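Local atomic coordinates of putative major capsid protein (Cafeteriavirus-dependent mavirus, PDB entry 6G44), a protein that probably forms the icosahedral shell of the mavirus virophage, its double jelly-roll subunits associating in threes as capsid building blocks. Residues Q58-G70 and F264-P276. Residues are numbered along the deposited sequence; the frame is centred on the assembly and turned at random.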
loop_
_atom_site.group_PDB
_atom_site.type_symbol
_atom_site.label_atom_id
_atom_site.label_comp_id
_atom_site.label_asym_id
_atom_site.label_seq_id
_atom_site.Cartn_x
_atom_site.Cartn_y
_atom_site.Cartn_z
ATOM N N GLN C 58 13.083 37.919 1.492
ATOM C CA GLN C 58 14.232 37.134 1.033
ATOM C C GLN C 58 14.980 36.504 2.210
ATOM O O GLN C 58 15.204 37.143 3.238
ATOM C CB GLN C 58 15.174 37.987 0.197
ATOM C CG GLN C 58 16.214 37.171 -0.577
ATOM C CD GLN C 58 17.231 38.029 -1.280
ATOM O OE1 GLN C 58 18.088 38.604 -0.632
ATOM N NE2 GLN C 58 17.167 38.084 -2.603
ATOM N N ILE C 59 15.355 35.222 2.060
ATOM C CA ILE C 59 16.108 34.478 3.054
ATOM C C ILE C 59 17.289 33.855 2.339
ATOM O O ILE C 59 17.112 33.269 1.299
ATOM C CB ILE C 59 15.234 33.358 3.673
ATOM C CG1 ILE C 59 14.030 33.961 4.423
ATOM C CG2 ILE C 59 16.075 32.465 4.598
ATOM C CD1 ILE C 59 12.831 33.008 4.516
ATOM N N THR C 60 18.501 34.056 2.867
ATOM C CA THR C 60 19.713 33.565 2.245
ATOM C C THR C 60 20.520 32.716 3.200
ATOM O O THR C 60 20.820 33.114 4.338
ATOM C CB THR C 60 20.585 34.737 1.751
ATOM O OG1 THR C 60 19.884 35.424 0.717
ATOM C CG2 THR C 60 21.919 34.222 1.203
ATOM N N PHE C 61 20.879 31.525 2.710
ATOM C CA PHE C 61 21.873 30.681 3.361
ATOM C C PHE C 61 23.166 30.790 2.573
ATOM O O PHE C 61 23.168 30.722 1.341
ATOM C CB PHE C 61 21.407 29.210 3.430
ATOM C CG PHE C 61 20.120 29.035 4.163
ATOM C CD1 PHE C 61 20.079 28.944 5.534
ATOM C CD2 PHE C 61 18.920 29.036 3.458
ATOM C CE1 PHE C 61 18.886 28.835 6.204
ATOM C CE2 PHE C 61 17.726 28.931 4.123
ATOM C CZ PHE C 61 17.705 28.827 5.500
ATOM N N ASN C 62 24.276 30.993 3.292
ATOM C CA ASN C 62 25.587 31.133 2.637
ATOM C C ASN C 62 26.543 30.376 3.520
ATOM O O ASN C 62 26.935 30.836 4.579
ATOM C CB ASN C 62 25.960 32.620 2.506
ATOM C CG ASN C 62 27.274 32.836 1.789
ATOM O OD1 ASN C 62 28.153 31.993 1.810
ATOM N ND2 ASN C 62 27.413 33.996 1.149
ATOM N N GLN C 63 26.881 29.169 3.086
ATOM C CA GLN C 63 27.679 28.277 3.912
ATOM C C GLN C 63 28.516 27.340 3.046
ATOM O O GLN C 63 28.079 26.249 2.668
ATOM C CB GLN C 63 26.802 27.484 4.891
ATOM C CG GLN C 63 27.616 26.590 5.819
ATOM C CD GLN C 63 28.579 27.419 6.641
ATOM O OE1 GLN C 63 28.155 28.136 7.549
ATOM N NE2 GLN C 63 29.876 27.338 6.331
ATOM N N PRO C 64 29.762 27.730 2.748
ATOM C CA PRO C 64 30.667 26.778 2.126
ATOM C C PRO C 64 30.762 25.466 2.939
ATOM O O PRO C 64 30.812 25.510 4.182
ATOM C CB PRO C 64 32.000 27.533 2.130
ATOM C CG PRO C 64 31.591 28.976 2.081
ATOM C CD PRO C 64 30.432 29.037 3.012
ATOM N N LEU C 65 30.817 24.335 2.223
ATOM C CA LEU C 65 30.892 23.025 2.850
ATOM C C LEU C 65 31.913 22.199 2.114
ATOM O O LEU C 65 31.879 22.056 0.913
ATOM C CB LEU C 65 29.518 22.323 2.840
ATOM C CG LEU C 65 28.425 22.901 3.735
ATOM C CD1 LEU C 65 27.098 22.184 3.432
ATOM C CD2 LEU C 65 28.752 22.856 5.195
ATOM N N GLY C 66 32.815 21.634 2.887
ATOM C CA GLY C 66 33.859 20.814 2.326
ATOM C C GLY C 66 33.411 19.387 2.074
ATOM O O GLY C 66 32.360 18.947 2.578
ATOM N N ASN C 67 34.192 18.700 1.262
ATOM C CA ASN C 67 34.021 17.252 1.073
ATOM C C ASN C 67 32.584 16.962 0.558
ATOM O O ASN C 67 32.135 17.655 -0.346
ATOM C CB ASN C 67 34.452 16.504 2.340
ATOM C CG ASN C 67 35.908 16.728 2.643
ATOM O OD1 ASN C 67 36.268 17.586 3.494
ATOM N ND2 ASN C 67 36.746 16.045 1.907
ATOM N N LEU C 68 31.875 15.965 1.106
ATOM C CA LEU C 68 30.575 15.584 0.538
ATOM C C LEU C 68 29.414 16.194 1.287
ATOM O O LEU C 68 29.407 16.234 2.505
ATOM C CB LEU C 68 30.428 14.070 0.515
ATOM C CG LEU C 68 31.482 13.325 -0.303
ATOM C CD1 LEU C 68 31.192 11.819 -0.315
ATOM C CD2 LEU C 68 31.653 13.858 -1.710
ATOM N N THR C 69 28.408 16.629 0.528
ATOM C CA THR C 69 27.192 17.218 1.072
ATOM C C THR C 69 25.984 16.449 0.544
ATOM O O THR C 69 25.933 16.108 -0.628
ATOM C CB THR C 69 27.123 18.722 0.695
ATOM O OG1 THR C 69 28.208 19.388 1.380
ATOM C CG2 THR C 69 25.801 19.375 1.102
ATOM N N GLY C 70 25.016 16.209 1.419
ATOM C CA GLY C 70 23.792 15.529 1.033
ATOM C C GLY C 70 23.111 16.113 -0.183
ATOM O O GLY C 70 22.972 17.342 -0.299
ATOM N N PHE C 264 8.721 33.428 13.229
ATOM C CA PHE C 264 9.246 32.587 12.121
ATOM C C PHE C 264 10.755 32.382 12.202
ATOM O O PHE C 264 11.521 33.333 12.383
ATOM C CB PHE C 264 8.844 33.154 10.779
ATOM C CG PHE C 264 9.265 32.311 9.620
ATOM C CD1 PHE C 264 8.459 31.266 9.213
ATOM C CD2 PHE C 264 10.436 32.542 8.956
ATOM C CE1 PHE C 264 8.840 30.474 8.133
ATOM C CE2 PHE C 264 10.823 31.754 7.878
ATOM C CZ PHE C 264 10.025 30.699 7.489
ATOM N N LYS C 265 11.167 31.111 12.114
ATOM C CA LYS C 265 12.559 30.727 12.031
ATOM C C LYS C 265 12.712 29.687 10.927
ATOM O O LYS C 265 11.768 28.938 10.641
ATOM C CB LYS C 265 13.035 30.128 13.341
ATOM C CG LYS C 265 12.986 31.093 14.520
ATOM C CD LYS C 265 14.012 32.196 14.378
ATOM C CE LYS C 265 14.045 33.136 15.583
ATOM N NZ LYS C 265 14.875 34.346 15.256
ATOM N N ILE C 266 13.878 29.671 10.304
ATOM C CA ILE C 266 14.188 28.725 9.242
ATOM C C ILE C 266 15.661 28.364 9.279
ATOM O O ILE C 266 16.521 29.241 9.470
ATOM C CB ILE C 266 13.746 29.254 7.865
ATOM C CG1 ILE C 266 13.896 28.173 6.761
ATOM C CG2 ILE C 266 14.477 30.539 7.501
ATOM C CD1 ILE C 266 13.344 28.594 5.423
ATOM N N ASN C 267 15.949 27.064 9.167
ATOM C CA ASN C 267 17.314 26.554 9.031
ATOM C C ASN C 267 17.367 25.589 7.853
ATOM O O ASN C 267 16.353 24.978 7.525
ATOM C CB ASN C 267 17.728 25.828 10.310
ATOM C CG ASN C 267 17.836 26.753 11.511
ATOM O OD1 ASN C 267 17.980 27.963 11.367
ATOM N ND2 ASN C 267 17.821 26.181 12.700
ATOM N N MET C 268 18.537 25.461 7.242
ATOM C CA MET C 268 18.789 24.453 6.200
ATOM C C MET C 268 19.555 23.328 6.830
ATOM O O MET C 268 20.595 23.563 7.442
ATOM C CB MET C 268 19.537 25.029 5.019
ATOM C CG MET C 268 19.810 23.991 3.938
ATOM S SD MET C 268 20.243 24.712 2.347
ATOM C CE MET C 268 21.811 25.465 2.753
ATOM N N LEU C 269 19.037 22.099 6.713
ATOM C CA LEU C 269 19.609 20.925 7.337
ATOM C C LEU C 269 20.124 20.000 6.263
ATOM O O LEU C 269 19.360 19.648 5.338
ATOM C CB LEU C 269 18.577 20.190 8.174
ATOM C CG LEU C 269 18.253 20.736 9.568
ATOM C CD1 LEU C 269 17.865 22.210 9.609
ATOM C CD2 LEU C 269 17.182 19.922 10.251
ATOM N N VAL C 270 21.395 19.621 6.333
ATOM C CA VAL C 270 21.956 18.716 5.347
ATOM C C VAL C 270 23.141 17.952 5.920
ATOM O O VAL C 270 23.926 18.500 6.702
ATOM C CB VAL C 270 22.366 19.483 4.049
ATOM C CG1 VAL C 270 23.550 20.442 4.302
ATOM C CG2 VAL C 270 22.605 18.560 2.873
ATOM N N GLN C 271 23.282 16.689 5.525
ATOM C CA GLN C 271 24.442 15.917 5.890
ATOM C C GLN C 271 25.712 16.445 5.221
ATOM O O GLN C 271 25.693 16.974 4.125
ATOM C CB GLN C 271 24.204 14.445 5.510
ATOM C CG GLN C 271 23.171 13.737 6.396
ATOM C CD GLN C 271 22.558 12.547 5.720
ATOM O OE1 GLN C 271 21.922 12.692 4.682
ATOM N NE2 GLN C 271 22.745 11.335 6.301
ATOM N N ASN C 272 26.828 16.274 5.918
ATOM C CA ASN C 272 28.131 16.657 5.403
ATOM C C ASN C 272 29.161 15.693 5.982
ATOM O O ASN C 272 29.133 15.430 7.167
ATOM C CB ASN C 272 28.479 18.098 5.785
ATOM C CG ASN C 272 29.836 18.516 5.243
ATOM O OD1 ASN C 272 30.832 18.516 5.978
ATOM N ND2 ASN C 272 29.911 18.819 3.982
ATOM N N TRP C 273 30.033 15.156 5.129
ATOM C CA TRP C 273 30.954 14.112 5.593
ATOM C C TRP C 273 32.115 13.946 4.653
ATOM O O TRP C 273 32.085 14.387 3.505
ATOM C CB TRP C 273 30.198 12.772 5.814
ATOM C CG TRP C 273 29.774 12.099 4.554
ATOM C CD1 TRP C 273 30.395 11.038 3.965
ATOM C CD2 TRP C 273 28.649 12.422 3.713
ATOM N NE1 TRP C 273 29.729 10.674 2.819
ATOM C CE2 TRP C 273 28.665 11.519 2.629
ATOM C CE3 TRP C 273 27.619 13.375 3.777
ATOM C CZ2 TRP C 273 27.698 11.545 1.614
ATOM C CZ3 TRP C 273 26.660 13.397 2.755
ATOM C CH2 TRP C 273 26.722 12.507 1.691
ATOM N N VAL C 274 33.158 13.274 5.168
ATOM C CA VAL C 274 34.328 12.951 4.396
ATOM C C VAL C 274 34.106 11.606 3.733
ATOM O O VAL C 274 33.654 10.645 4.382
ATOM C CB VAL C 274 35.558 12.908 5.325
ATOM C CG1 VAL C 274 36.787 12.413 4.581
ATOM C CG2 VAL C 274 35.808 14.277 5.955
ATOM N N ALA C 275 34.453 11.551 2.457
ATOM C CA ALA C 275 34.291 10.341 1.662
ATOM C C ALA C 275 35.072 9.209 2.323
ATOM O O ALA C 275 36.212 9.400 2.739
ATOM C CB ALA C 275 34.760 10.586 0.244
ATOM N N PRO C 276 34.439 8.035 2.465
ATOM C CA PRO C 276 35.137 6.894 3.073
ATOM C C PRO C 276 36.294 6.366 2.223
ATOM O O PRO C 276 36.313 6.491 0.987
ATOM C CB PRO C 276 34.022 5.848 3.208
ATOM C CG PRO C 276 33.121 6.137 2.062
ATOM C CD PRO C 276 33.106 7.652 1.947
HETATM O O HOH W 1 34.018 18.520 5.209
HETATM O O HOH W 2 35.870 13.784 0.739
#
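N272 ND2 is gripped from two sides of the corner in 58-70: it donates to G66 O at 2.8 Å, nearly in line with that carbonyl, and to T69 OG1 at 3.2 Å. Both acceptors lie in its amide plane, which fixes the rotation of the amide. CG stands anti to the backbone N (chi1 -180°), which swings the amide over to the other segment, between G66 O and T69 OG1. A water links N272 OD1 to N67 OD1. Beyond the corner the backbones pair antiparallel: L68 and W273 exchange N-H...O bonds, and G70 N donates to Q271 O at 2.9 Å. L68 CB sits over the W273 indole, 3.9 Å from the centroid of the six-membered ring, while L68 CD1 meets A275 CB. W273 NE1 is hydrogen-bonded to Y21 OH of the second subunit, whose W23 packs on L68. Farther back the strands separate and no longer bond backbone to backbone; side chains fill the gap. M268 CB covers one face of the F61 ring, its bent end bringing CE to 3.8 Å from F61 CB; I59 packs on I266. Here 58-62 lies across 264-270 at 34°, bonded instead to strand 222-235, so 58-70 passes from facing strand 258-273 to pairing with it in the jelly-roll.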